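Local coordinates for putative diflavin flavoprotein A 5 (Nostoc sp. PCC 7120, PDB 4FEK), which probably carries electrons from NADH to oxygen, reducing it to water, this chain being its N-terminal metallo-beta-lactamase-like domain, at residues 103-115 and 127-139. Numbering follows the deposited sequence.
Sequences APQITFVCSLPAA and LNILPMRGKETLD
Phe-108, Val-109 and Cys-110 pair in parallel with Ile-129, Leu-130 and Pro-131, the axes of strands 107-111 and 129-132 lying 4.5 Å apart and inclined by 21°. Phe-108 N donates to Asn-128 O (2.9 Å), and Phe-108 O receives Leu-130 N; Cys-110 N then reaches Leu-130 O in a longer bond (3.3 Å). Met-132 N closes the ladder on Cys-110 O (2.7 Å). Beyond it, a water bridges Met-132 O, Ser-111 OG and Leu-112 N at the start of helix 112-121. At the other end Asn-128 ND2 makes a weak bond to Ile-106 O and donates to a second water.

On the face carrying Val-109, the CG1 methyl, turned away from its own backbone N (chi1 179°), presses tightly on CG of selenomethionine Met-132 (3.5 Å). On the opposite face Cys-110 SG meets Ile-129 CG2 (3.7 Å), which also faces Ala-115 CB, while Leu-127 CG approaches the Phe-108 ring obliquely. Leu-112 CD2 rests on Pro-131 CB (3.6 Å).

This is a right-handed beta-alpha-beta crossover of the metallo-beta-lactamase fold; 129-132 is one of the larger sheet's two edge strands. Pro-131 N faces away from 107-111, so the ladder runs undisturbed through Asn-128, Leu-130 and Met-132, and the outer edge lacks one N-H donor. Phe-108 and Ile-129 pack on Leu-118 of helix 112-121, while Val-109 touches Leu-138 and Met-132 touches Phe-148, joining the fold's two facing sheets.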
ATOM      1  N   ALA A 103       5.164 -18.562  -7.715  1.00 30.28           N
ATOM      2  CA  ALA A 103       6.447 -17.907  -7.940  1.00 32.48           C
ATOM      3  C   ALA A 103       7.356 -18.171  -6.754  1.00 31.00           C
ATOM      4  O   ALA A 103       7.586 -17.281  -5.920  1.00 28.46           O
ATOM      5  CB  ALA A 103       6.246 -16.417  -8.130  1.00 35.95           C
ATOM      6  N   PRO A 104       7.879 -19.399  -6.670  1.00 31.61           N
ATOM      7  CA  PRO A 104       8.599 -19.865  -5.478  1.00 34.04           C
ATOM      8  C   PRO A 104       9.916 -19.129  -5.268  1.00 32.22           C
ATOM      9  O   PRO A 104      10.482 -19.190  -4.179  1.00 36.25           O
ATOM     10  CB  PRO A 104       8.862 -21.348  -5.776  1.00 38.56           C
ATOM     11  CG  PRO A 104       8.002 -21.676  -6.992  1.00 38.45           C
ATOM     12  CD  PRO A 104       7.872 -20.406  -7.744  1.00 34.60           C
ATOM     13  N   GLN A 105      10.378 -18.447  -6.310  1.00 31.11           N
ATOM     14  CA  GLN A 105      11.620 -17.682  -6.277  1.00 35.00           C
ATOM     15  C   GLN A 105      11.510 -16.276  -5.628  1.00 35.41           C
ATOM     16  O   GLN A 105      12.525 -15.621  -5.396  1.00 33.66           O
ATOM     17  CB  GLN A 105      12.168 -17.532  -7.701  1.00 31.70           C
ATOM     18  CG  GLN A 105      11.557 -16.381  -8.511  1.00 29.66           C
ATOM     19  CD  GLN A 105      10.212 -16.721  -9.146  1.00 30.95           C
ATOM     20  OE1 GLN A 105       9.731 -17.843  -9.045  1.00 33.90           O
ATOM     21  NE2 GLN A 105       9.604 -15.742  -9.805  1.00 30.62           N
ATOM     22  N   ILE A 106      10.297 -15.809  -5.344  1.00 30.68           N
ATOM     23  CA  ILE A 106      10.136 -14.433  -4.847  1.00 24.67           C
ATOM     24  C   ILE A 106      10.856 -14.154  -3.533  1.00 25.94           C
ATOM     25  O   ILE A 106      11.047 -15.041  -2.696  1.00 26.62           O
ATOM     26  CB  ILE A 106       8.667 -14.056  -4.650  1.00 23.64           C
ATOM     27  CG1 ILE A 106       7.995 -15.038  -3.694  1.00 27.17           C
ATOM     28  CG2 ILE A 106       7.955 -14.030  -5.958  1.00 23.67           C
ATOM     29  CD1 ILE A 106       6.493 -14.762  -3.496  1.00 32.74           C
ATOM     30  N   THR A 107      11.246 -12.897  -3.355  1.00 25.64           N
ATOM     31  CA  THR A 107      11.782 -12.456  -2.078  1.00 26.70           C
ATOM     32  C   THR A 107      10.825 -11.438  -1.498  1.00 21.77           C
ATOM     33  O   THR A 107      10.385 -10.512  -2.181  1.00 17.82           O
ATOM     34  CB  THR A 107      13.193 -11.853  -2.205  1.00 28.29           C
ATOM     35  OG1 THR A 107      14.099 -12.892  -2.576  1.00 32.49           O
ATOM     36  CG2 THR A 107      13.648 -11.255  -0.866  1.00 26.96           C
ATOM     37  N   PHE A 108      10.454 -11.668  -0.248  1.00 18.97           N
ATOM     38  CA  PHE A 108       9.626 -10.736   0.489  1.00 26.74           C
ATOM     39  C   PHE A 108      10.478  -9.590   1.012  1.00 28.19           C
ATOM     40  O   PHE A 108      11.566  -9.804   1.556  1.00 32.78           O
ATOM     41  CB  PHE A 108       8.918 -11.463   1.632  1.00 26.08           C
ATOM     42  CG  PHE A 108       7.841 -12.381   1.167  1.00 27.55           C
ATOM     43  CD1 PHE A 108       8.079 -13.739   1.018  1.00 30.71           C
ATOM     44  CD2 PHE A 108       6.600 -11.875   0.816  1.00 25.90           C
ATOM     45  CE1 PHE A 108       7.086 -14.581   0.560  1.00 33.08           C
ATOM     46  CE2 PHE A 108       5.604 -12.705   0.357  1.00 30.85           C
ATOM     47  CZ  PHE A 108       5.845 -14.069   0.229  1.00 33.40           C
ATOM     48  N   VAL A 109       9.982  -8.374   0.820  1.00 23.74           N
ATOM     49  CA  VAL A 109      10.672  -7.162   1.250  1.00 18.90           C
ATOM     50  C   VAL A 109       9.715  -6.472   2.224  1.00 20.66           C
ATOM     51  O   VAL A 109       8.567  -6.174   1.896  1.00 19.82           O
ATOM     52  CB  VAL A 109      11.000  -6.232   0.064  1.00 22.03           C
ATOM     53  CG1 VAL A 109      11.703  -4.947   0.564  1.00 20.11           C
ATOM     54  CG2 VAL A 109      11.880  -6.957  -0.953  1.00 19.09           C
ATOM     55  N   CYS A 110      10.162  -6.289   3.450  1.00 17.93           N
ATOM     56  CA  CYS A 110       9.274  -5.759   4.471  1.00 18.09           C
ATOM     57  C   CYS A 110      10.075  -4.989   5.490  1.00 19.19           C
ATOM     58  O   CYS A 110      11.300  -5.039   5.500  1.00 21.09           O
ATOM     59  CB  CYS A 110       8.512  -6.893   5.177  1.00 19.27           C
ATOM     60  SG  CYS A 110       9.592  -8.149   5.954  1.00 27.88           S
ATOM     61  N   SER A 111       9.366  -4.267   6.343  1.00 21.41           N
ATOM     62  CA  SER A 111      10.001  -3.672   7.489  1.00 18.81           C
ATOM     63  C   SER A 111      10.284  -4.808   8.470  1.00 25.96           C
ATOM     64  O   SER A 111       9.530  -5.791   8.563  1.00 24.11           O
ATOM     65  CB  SER A 111       9.114  -2.587   8.122  1.00 18.78           C
ATOM     66  OG  SER A 111       9.771  -2.028   9.254  1.00 22.14           O
ATOM     67  N   LEU A 112      11.390  -4.663   9.183  1.00 25.30           N
ATOM     68  CA  LEU A 112      11.885  -5.658  10.131  1.00 26.75           C
ATOM     69  C   LEU A 112      10.827  -6.320  11.045  1.00 27.15           C
ATOM     70  O   LEU A 112      10.836  -7.541  11.192  1.00 29.62           O
ATOM     71  CB  LEU A 112      13.024  -5.031  10.950  1.00 33.96           C
ATOM     72  CG  LEU A 112      14.086  -5.897  11.624  1.00 38.36           C
ATOM     73  CD1 LEU A 112      13.611  -6.328  12.992  1.00 40.84           C
ATOM     74  CD2 LEU A 112      14.421  -7.102  10.778  1.00 33.98           C
ATOM     75  N   PRO A 113       9.911  -5.536  11.652  1.00 25.71           N
ATOM     76  CA  PRO A 113       8.930  -6.213  12.512  1.00 28.64           C
ATOM     77  C   PRO A 113       7.996  -7.191  11.797  1.00 34.25           C
ATOM     78  O   PRO A 113       7.375  -7.985  12.497  1.00 40.91           O
ATOM     79  CB  PRO A 113       8.119  -5.053  13.102  1.00 30.73           C
ATOM     80  CG  PRO A 113       9.049  -3.896  13.053  1.00 33.24           C
ATOM     81  CD  PRO A 113       9.848  -4.071  11.808  1.00 29.55           C
ATOM     82  N   ALA A 114       7.891  -7.144  10.463  1.00 25.85           N
ATOM     83  CA  ALA A 114       7.066  -8.104   9.734  1.00 24.12           C
ATOM     84  C   ALA A 114       7.801  -9.424   9.433  1.00 34.03           C
ATOM     85  O   ALA A 114       7.164 -10.433   9.100  1.00 32.08           O
ATOM     86  CB  ALA A 114       6.555  -7.495   8.413  1.00 15.18           C
ATOM     87  N   ALA A 115       9.128  -9.417   9.516  1.00 33.83           N
ATOM     88  CA  ALA A 115       9.900 -10.590   9.090  1.00 37.29           C
ATOM     89  C   ALA A 115       9.571 -11.830   9.928  1.00 36.97           C
ATOM     90  O   ALA A 115       9.391 -12.929   9.384  1.00 35.34           O
ATOM     91  CB  ALA A 115      11.401 -10.301   9.103  1.00 38.34           C
ATOM     92  N   LEU A 127      11.432 -19.238   3.769  1.00 44.71           N
ATOM     93  CA  LEU A 127      11.118 -18.001   3.067  1.00 42.00           C
ATOM     94  C   LEU A 127      12.372 -17.194   2.767  1.00 37.86           C
ATOM     95  O   LEU A 127      13.311 -17.155   3.567  1.00 39.27           O
ATOM     96  CB  LEU A 127      10.147 -17.162   3.901  1.00 34.96           C
ATOM     97  CG  LEU A 127       8.685 -17.056   3.468  1.00 37.92           C
ATOM     98  CD1 LEU A 127       8.135 -18.364   2.919  1.00 37.52           C
ATOM     99  CD2 LEU A 127       7.828 -16.543   4.632  1.00 37.98           C
ATOM    100  N   ASN A 128      12.386 -16.571   1.600  1.00 30.51           N
ATOM    101  CA  ASN A 128      13.381 -15.556   1.293  1.00 31.78           C
ATOM    102  C   ASN A 128      12.811 -14.199   1.731  1.00 34.81           C
ATOM    103  O   ASN A 128      11.795 -13.750   1.197  1.00 28.78           O
ATOM    104  CB  ASN A 128      13.660 -15.548  -0.200  1.00 33.31           C
ATOM    105  CG  ASN A 128      14.025 -16.925  -0.730  1.00 37.12           C
ATOM    106  OD1 ASN A 128      14.728 -17.684  -0.062  1.00 38.30           O
ATOM    107  ND2 ASN A 128      13.533 -17.259  -1.923  1.00 38.62           N
ATOM    108  N   ILE A 129      13.435 -13.566   2.722  1.00 33.08           N
ATOM    109  CA  ILE A 129      12.963 -12.265   3.200  1.00 36.44           C
ATOM    110  C   ILE A 129      14.086 -11.228   3.221  1.00 39.48           C
ATOM    111  O   ILE A 129      15.191 -11.494   3.699  1.00 40.60           O
ATOM    112  CB  ILE A 129      12.332 -12.374   4.605  1.00 33.13           C
ATOM    113  CG1 ILE A 129      11.237 -13.432   4.611  1.00 29.14           C
ATOM    114  CG2 ILE A 129      11.774 -11.029   5.068  1.00 36.73           C
ATOM    115  CD1 ILE A 129      10.674 -13.671   5.947  1.00 24.71           C
ATOM    116  N   LEU A 130      13.791 -10.046   2.692  1.00 31.04           N
ATOM    117  CA  LEU A 130      14.727  -8.934   2.711  1.00 26.62           C
ATOM    118  C   LEU A 130      14.174  -7.818   3.615  1.00 30.20           C
ATOM    119  O   LEU A 130      13.366  -6.992   3.186  1.00 24.72           O
ATOM    120  CB  LEU A 130      14.927  -8.427   1.295  1.00 32.97           C
ATOM    121  CG  LEU A 130      15.911  -7.293   1.055  1.00 38.83           C
ATOM    122  CD1 LEU A 130      17.193  -7.511   1.846  1.00 45.50           C
ATOM    123  CD2 LEU A 130      16.198  -7.212  -0.433  1.00 41.61           C
ATOM    124  N   PRO A 131      14.575  -7.807   4.884  1.00 25.48           N
ATOM    125  CA  PRO A 131      14.038  -6.712   5.711  1.00 28.53           C
ATOM    126  C   PRO A 131      14.690  -5.359   5.386  1.00 29.17           C
ATOM    127  O   PRO A 131      15.870  -5.300   5.056  1.00 32.66           O
ATOM    128  CB  PRO A 131      14.328  -7.165   7.142  1.00 28.98           C
ATOM    129  CG  PRO A 131      15.425  -8.184   7.018  1.00 33.60           C
ATOM    130  CD  PRO A 131      15.297  -8.824   5.672  1.00 32.71           C
HETATM  131  N   MSE A 132      13.911  -4.285   5.425  1.00 25.08           N
HETATM  132  CA  MSE A 132      14.458  -2.973   5.096  1.00 29.20           C
HETATM  133  C   MSE A 132      14.414  -2.068   6.329  1.00 29.29           C
HETATM  134  O   MSE A 132      13.351  -1.807   6.892  1.00 31.91           O
HETATM  135  CB  MSE A 132      13.723  -2.332   3.907  1.00 30.95           C
HETATM  136  CG  MSE A 132      13.847  -3.108   2.591  1.00 31.56           C
HETATM  137 SE   MSE A 132      15.667  -3.220   1.862  0.83 55.02          SE
HETATM  138  CE  MSE A 132      15.241  -3.797   0.049  1.00118.37           C
ATOM    139  N   ARG A 133      15.581  -1.613   6.756  1.00 26.35           N
ATOM    140  CA  ARG A 133      15.686  -0.832   7.995  1.00 25.82           C
ATOM    141  C   ARG A 133      15.729   0.684   7.708  1.00 28.10           C
ATOM    142  O   ARG A 133      15.680   1.499   8.623  1.00 30.19           O
ATOM    143  CB  ARG A 133      16.910  -1.295   8.806  1.00 28.06           C
ATOM    144  CG  ARG A 133      16.711  -2.629   9.557  1.00 34.50           C
ATOM    145  CD  ARG A 133      18.026  -3.371   9.907  1.00 31.14           C
ATOM    146  NE  ARG A 133      18.445  -4.199   8.778  1.00 59.81           N
ATOM    147  CZ  ARG A 133      18.465  -5.529   8.764  1.00 47.81           C
ATOM    148  NH1 ARG A 133      18.133  -6.231   9.842  1.00 33.77           N
ATOM    149  NH2 ARG A 133      18.851  -6.160   7.668  1.00 54.22           N
ATOM    150  N   GLY A 134      15.831   1.058   6.439  1.00 27.27           N
ATOM    151  CA  GLY A 134      15.798   2.463   6.069  1.00 33.64           C
ATOM    152  C   GLY A 134      17.070   3.011   5.444  1.00 39.46           C
ATOM    153  O   GLY A 134      17.047   4.060   4.813  1.00 42.10           O
ATOM    154  N   LYS A 135      18.182   2.307   5.609  1.00 44.04           N
ATOM    155  CA  LYS A 135      19.458   2.760   5.049  1.00 44.65           C
ATOM    156  C   LYS A 135      19.671   2.248   3.633  1.00 46.42           C
ATOM    157  O   LYS A 135      20.073   3.000   2.735  1.00 39.80           O
ATOM    158  CB  LYS A 135      20.620   2.289   5.927  1.00 47.98           C
ATOM    159  CG  LYS A 135      21.984   2.777   5.466  1.00 55.51           C
ATOM    160  CD  LYS A 135      22.345   4.104   6.122  1.00 61.90           C
ATOM    161  CE  LYS A 135      23.643   4.664   5.564  1.00 68.10           C
ATOM    162  NZ  LYS A 135      24.007   5.950   6.228  1.00 74.03           N
ATOM    163  N   GLU A 136      19.411   0.959   3.443  1.00 49.61           N
ATOM    164  CA  GLU A 136      19.696   0.311   2.174  1.00 51.62           C
ATOM    165  C   GLU A 136      18.600   0.555   1.157  1.00 42.84           C
ATOM    166  O   GLU A 136      17.437   0.744   1.507  1.00 36.18           O
ATOM    167  CB  GLU A 136      19.920  -1.189   2.369  1.00 59.13           C
ATOM    168  CG  GLU A 136      21.201  -1.518   3.117  1.00 71.53           C
ATOM    169  CD  GLU A 136      22.449  -1.007   2.405  1.00 81.75           C
ATOM    170  OE1 GLU A 136      22.472  -1.007   1.153  1.00 84.18           O
ATOM    171  OE2 GLU A 136      23.411  -0.605   3.102  1.00 85.89           O
ATOM    172  N   THR A 137      18.986   0.563  -0.110  1.00 42.65           N
ATOM    173  CA  THR A 137      18.028   0.710  -1.186  1.00 34.59           C
ATOM    174  C   THR A 137      17.936  -0.579  -1.983  1.00 34.64           C
ATOM    175  O   THR A 137      18.736  -1.494  -1.798  1.00 39.04           O
ATOM    176  CB  THR A 137      18.389   1.879  -2.114  1.00 39.02           C
ATOM    177  OG1 THR A 137      19.696   1.676  -2.655  1.00 40.38           O
ATOM    178  CG2 THR A 137      18.351   3.202  -1.343  1.00 38.62           C
ATOM    179  N   LEU A 138      16.938  -0.650  -2.858  1.00 29.40           N
ATOM    180  CA  LEU A 138      16.761  -1.795  -3.727  1.00 28.46           C
ATOM    181  C   LEU A 138      16.697  -1.312  -5.166  1.00 26.61           C
ATOM    182  O   LEU A 138      15.758  -0.608  -5.562  1.00 27.61           O
ATOM    183  CB  LEU A 138      15.480  -2.547  -3.361  1.00 27.05           C
ATOM    184  CG  LEU A 138      15.127  -3.771  -4.208  1.00 30.60           C
ATOM    185  CD1 LEU A 138      16.154  -4.874  -4.055  1.00 36.23           C
ATOM    186  CD2 LEU A 138      13.732  -4.265  -3.846  1.00 25.29           C
ATOM    187  N   ASP A 139      17.694  -1.688  -5.957  1.00 26.90           N
ATOM    188  CA  ASP A 139      17.734  -1.263  -7.348  1.00 32.00           C
ATOM    189  C   ASP A 139      17.032  -2.288  -8.244  1.00 30.54           C
ATOM    190  O   ASP A 139      17.461  -3.437  -8.363  1.00 30.49           O
ATOM    191  CB  ASP A 139      19.177  -1.031  -7.799  1.00 39.16           C
ATOM    192  CG  ASP A 139      19.277  -0.478  -9.220  1.00 44.18           C
ATOM    193  OD1 ASP A 139      18.248  -0.069  -9.799  1.00 38.98           O
ATOM    194  OD2 ASP A 139      20.405  -0.428  -9.752  1.00 51.76           O
TER
HETATM  195  O   HOH W   1      13.776 -19.639  -3.256  1.00 42.60           O
HETATM  196  O   HOH W   2      12.532  -2.082   9.159  1.00 28.06           O